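Local coordinates for protein probable ribosomal RNA small subunit methyltransferase (Thermus thermophilus, PDB 3DMH) that methylates the exocyclic N2 of a specific guanosine in 16S ribosomal RNA, using S-adenosylmethionine as methyl donor, at residues A97-L109 / A125-G139. Residues are numbered along the deposited sequence; the frame is centred on the assembly and turned at random.
Sequences AAAGAYDLVVLAL and AARALRMGGRLYLAG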
# COMPACT_ATOMS: atom_id res chain seq x y z
N ALA A 97 7.13 -16.07 0.11
CA ALA A 97 6.48 -17.38 0.15
C ALA A 97 7.50 -18.52 0.23
O ALA A 97 8.53 -18.46 -0.41
CB ALA A 97 5.58 -17.57 -1.07
N ALA A 98 7.17 -19.52 1.04
CA ALA A 98 7.96 -20.74 1.15
C ALA A 98 8.01 -21.49 -0.19
O ALA A 98 6.98 -21.72 -0.83
CB ALA A 98 7.37 -21.64 2.24
N ALA A 99 9.20 -21.89 -0.61
CA ALA A 99 9.33 -22.55 -1.90
C ALA A 99 8.87 -24.02 -1.85
O ALA A 99 9.21 -24.77 -0.91
CB ALA A 99 10.77 -22.45 -2.40
N GLY A 100 8.08 -24.41 -2.85
CA GLY A 100 7.68 -25.81 -3.09
C GLY A 100 6.74 -26.42 -2.06
O GLY A 100 6.64 -27.66 -1.98
N ALA A 101 6.06 -25.57 -1.31
CA ALA A 101 5.33 -26.00 -0.13
C ALA A 101 3.83 -25.98 -0.30
O ALA A 101 3.10 -26.22 0.66
CB ALA A 101 5.73 -25.15 1.10
N TYR A 102 3.36 -25.67 -1.51
CA TYR A 102 1.92 -25.49 -1.75
C TYR A 102 1.44 -26.25 -2.96
O TYR A 102 2.18 -26.44 -3.92
CB TYR A 102 1.57 -24.00 -1.93
CG TYR A 102 1.93 -23.23 -0.70
CD1 TYR A 102 1.06 -23.16 0.38
CD2 TYR A 102 3.19 -22.63 -0.58
CE1 TYR A 102 1.40 -22.49 1.54
CE2 TYR A 102 3.54 -21.95 0.58
CZ TYR A 102 2.64 -21.89 1.63
OH TYR A 102 2.98 -21.22 2.79
N ASP A 103 0.20 -26.71 -2.89
CA ASP A 103 -0.44 -27.40 -4.02
C ASP A 103 -1.22 -26.43 -4.93
O ASP A 103 -1.40 -26.71 -6.12
CB ASP A 103 -1.40 -28.46 -3.49
CG ASP A 103 -0.74 -29.39 -2.49
OD1 ASP A 103 0.24 -30.06 -2.87
OD2 ASP A 103 -1.22 -29.46 -1.34
N LEU A 104 -1.66 -25.31 -4.36
CA LEU A 104 -2.48 -24.35 -5.08
C LEU A 104 -2.12 -22.95 -4.68
O LEU A 104 -1.94 -22.68 -3.49
CB LEU A 104 -3.96 -24.60 -4.73
CG LEU A 104 -5.02 -23.81 -5.49
CD1 LEU A 104 -5.05 -24.16 -6.96
CD2 LEU A 104 -6.41 -24.04 -4.87
N VAL A 105 -2.01 -22.06 -5.67
CA VAL A 105 -1.80 -20.63 -5.38
C VAL A 105 -2.94 -19.83 -6.01
O VAL A 105 -3.41 -20.15 -7.10
CB VAL A 105 -0.41 -20.14 -5.89
CG1 VAL A 105 -0.26 -18.62 -5.76
CG2 VAL A 105 0.69 -20.83 -5.13
N VAL A 106 -3.38 -18.80 -5.29
CA VAL A 106 -4.38 -17.86 -5.81
C VAL A 106 -3.73 -16.49 -5.93
O VAL A 106 -3.14 -15.99 -4.97
CB VAL A 106 -5.61 -17.80 -4.89
CG1 VAL A 106 -6.59 -16.74 -5.40
CG2 VAL A 106 -6.31 -19.19 -4.85
N LEU A 107 -3.80 -15.89 -7.12
CA LEU A 107 -3.20 -14.56 -7.32
C LEU A 107 -4.12 -13.69 -8.17
O LEU A 107 -4.24 -13.87 -9.40
CB LEU A 107 -1.81 -14.67 -7.96
CG LEU A 107 -1.12 -13.37 -8.37
CD1 LEU A 107 -0.84 -12.51 -7.14
CD2 LEU A 107 0.17 -13.70 -9.06
N ALA A 108 -4.82 -12.77 -7.49
CA ALA A 108 -5.41 -11.63 -8.17
C ALA A 108 -4.24 -10.71 -8.56
O ALA A 108 -3.48 -10.26 -7.71
CB ALA A 108 -6.38 -10.90 -7.23
N LEU A 109 -4.08 -10.48 -9.86
CA LEU A 109 -2.95 -9.68 -10.34
C LEU A 109 -2.93 -8.29 -9.73
O LEU A 109 -3.90 -7.53 -9.87
CB LEU A 109 -3.02 -9.54 -11.85
CG LEU A 109 -2.60 -10.84 -12.54
CD1 LEU A 109 -3.18 -10.90 -13.97
CD2 LEU A 109 -1.10 -10.94 -12.57
N ALA A 125 4.80 -17.11 -7.08
CA ALA A 125 3.76 -18.13 -7.24
C ALA A 125 4.35 -19.42 -7.80
O ALA A 125 4.10 -20.50 -7.28
CB ALA A 125 2.64 -17.63 -8.14
N ALA A 126 5.15 -19.28 -8.85
CA ALA A 126 5.81 -20.43 -9.48
C ALA A 126 6.73 -21.17 -8.49
O ALA A 126 6.73 -22.41 -8.44
CB ALA A 126 6.57 -19.99 -10.73
N ARG A 127 7.47 -20.41 -7.69
CA ARG A 127 8.37 -20.98 -6.68
C ARG A 127 7.62 -21.66 -5.53
O ARG A 127 8.06 -22.70 -5.02
CB ARG A 127 9.31 -19.90 -6.15
CG ARG A 127 10.21 -19.31 -7.24
CD ARG A 127 11.29 -18.36 -6.69
NE ARG A 127 12.13 -18.99 -5.68
CZ ARG A 127 13.21 -19.73 -5.96
NH1 ARG A 127 13.57 -19.93 -7.22
NH2 ARG A 127 13.91 -20.27 -4.97
N ALA A 128 6.49 -21.08 -5.12
CA ALA A 128 5.71 -21.60 -4.00
C ALA A 128 5.12 -22.98 -4.27
O ALA A 128 4.93 -23.76 -3.34
CB ALA A 128 4.60 -20.61 -3.64
N LEU A 129 4.78 -23.23 -5.53
CA LEU A 129 4.13 -24.46 -5.93
C LEU A 129 5.09 -25.64 -5.95
O LEU A 129 6.22 -25.52 -6.41
CB LEU A 129 3.49 -24.29 -7.33
CG LEU A 129 2.21 -23.44 -7.40
CD1 LEU A 129 1.81 -23.22 -8.86
CD2 LEU A 129 1.07 -24.08 -6.62
N ARG A 130 4.61 -26.79 -5.48
CA ARG A 130 5.26 -28.07 -5.78
C ARG A 130 5.13 -28.35 -7.27
O ARG A 130 4.29 -27.77 -7.94
CB ARG A 130 4.60 -29.21 -5.00
CG ARG A 130 3.17 -29.52 -5.45
CD ARG A 130 2.67 -30.84 -4.93
NE ARG A 130 1.24 -31.06 -5.20
CZ ARG A 130 0.74 -31.55 -6.33
NH1 ARG A 130 1.54 -31.86 -7.35
NH2 ARG A 130 -0.57 -31.73 -6.45
N MET A 131 5.95 -29.26 -7.79
CA MET A 131 5.74 -29.69 -9.16
C MET A 131 4.34 -30.29 -9.29
O MET A 131 3.92 -31.08 -8.45
CB MET A 131 6.79 -30.74 -9.53
CG MET A 131 6.89 -31.05 -11.03
SD MET A 131 7.24 -29.62 -12.08
CE MET A 131 8.75 -28.98 -11.39
N GLY A 132 3.62 -29.89 -10.34
CA GLY A 132 2.25 -30.37 -10.56
C GLY A 132 1.18 -29.56 -9.83
O GLY A 132 -0.01 -29.82 -9.98
N GLY A 133 1.61 -28.59 -9.04
CA GLY A 133 0.71 -27.64 -8.36
C GLY A 133 0.01 -26.75 -9.36
O GLY A 133 0.40 -26.69 -10.51
N ARG A 134 -1.02 -26.02 -8.91
CA ARG A 134 -1.80 -25.19 -9.83
C ARG A 134 -1.93 -23.74 -9.35
O ARG A 134 -1.86 -23.46 -8.16
CB ARG A 134 -3.20 -25.78 -10.04
CG ARG A 134 -3.14 -27.12 -10.78
CD ARG A 134 -4.52 -27.72 -10.90
NE ARG A 134 -4.45 -29.00 -11.60
CZ ARG A 134 -5.51 -29.74 -11.91
NH1 ARG A 134 -6.73 -29.33 -11.58
NH2 ARG A 134 -5.35 -30.89 -12.55
N LEU A 135 -2.13 -22.83 -10.30
CA LEU A 135 -2.24 -21.40 -10.01
C LEU A 135 -3.53 -20.86 -10.62
O LEU A 135 -3.76 -21.00 -11.82
CB LEU A 135 -1.04 -20.64 -10.59
CG LEU A 135 -1.13 -19.11 -10.65
CD1 LEU A 135 -1.21 -18.47 -9.25
CD2 LEU A 135 0.06 -18.51 -11.42
N TYR A 136 -4.36 -20.24 -9.78
CA TYR A 136 -5.48 -19.45 -10.27
C TYR A 136 -4.98 -18.03 -10.40
O TYR A 136 -4.50 -17.45 -9.42
CB TYR A 136 -6.64 -19.44 -9.26
CG TYR A 136 -7.54 -20.64 -9.35
CD1 TYR A 136 -8.49 -20.76 -10.37
CD2 TYR A 136 -7.45 -21.65 -8.41
CE1 TYR A 136 -9.32 -21.88 -10.45
CE2 TYR A 136 -8.27 -22.78 -8.47
CZ TYR A 136 -9.20 -22.88 -9.49
OH TYR A 136 -10.02 -24.00 -9.53
N LEU A 137 -5.06 -17.50 -11.62
CA LEU A 137 -4.56 -16.17 -11.92
C LEU A 137 -5.72 -15.32 -12.40
O LEU A 137 -6.36 -15.65 -13.40
CB LEU A 137 -3.47 -16.25 -13.01
CG LEU A 137 -2.73 -14.95 -13.29
CD1 LEU A 137 -1.77 -14.60 -12.15
CD2 LEU A 137 -2.00 -15.07 -14.63
N ALA A 138 -6.01 -14.21 -11.71
CA ALA A 138 -7.15 -13.41 -12.11
C ALA A 138 -6.75 -11.98 -12.41
O ALA A 138 -5.81 -11.44 -11.82
CB ALA A 138 -8.24 -13.42 -11.02
N GLY A 139 -7.46 -11.34 -13.34
CA GLY A 139 -7.15 -9.94 -13.62
C GLY A 139 -8.08 -9.33 -14.64
O GLY A 139 -9.22 -9.77 -14.80
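Asp103 and Arg130 form a salt bridge beside the type II turn Arg130-Gly133: Arg130 NE donates to Asp103 OD1 over 2.7 Å, the oxygen lying in the guanidinium plane and met on its anti side, with carboxylate and guanidinium planes 59° apart. Arg130 CG sits between its own backbone N and carbonyl carbon (chi1 68°), and from there the extended chain runs past Tyr102 O to the carboxylate. Its NH1 turns back to Met131 O. Asp103 OD1 is shared with Arg48, and OD2 takes the backbone N of Glu47, so both carboxylate oxygens are engaged. An alanine in place of Arg130 would probably cost Asp103 OD1 one of its two charged mates, Arg48 remaining, and take the side-chain donor from Met131 O. Next to the bridge, Arg130 N reaches Tyr102 O in a nearly straight bond of 2.9 Å. At the end of helix 115-128, Arg127 O accepts from Gly100 N (2.8 Å), while Ala128 O receives two weak bonds, from Ala101 N and Tyr102 N. Beyond the turn, strands 104-108 and 133-139 run side by side, 13° apart, joined by a right-handed beta-alpha-beta crossover through helix 115-128, as in Rossmann-like methyltransferases; this sheet lies away from the bound cofactor and guanosine. Backbone bonds alternate: Arg134 N to Asp103 O, Val105 N to Arg134 O, Tyr136 N to Val105 O, Leu107 N to Tyr136 O, Ala138 N to Leu107 O and Leu109 N to Ala138 O (2.8 Å). On the face covered by helix 115-128, Val105 CG1 meets Leu135 CD1 (3.6 Å), and CG2 meets Leu129 CD2. Leu137 CD1 touches both Leu107 CD2 and Leu109 CD2. Across the sheet, Leu104 CD1 leans obliquely on the Tyr136 ring at CD2 (3.8 Å), whose OH is bonded to Glu43 N.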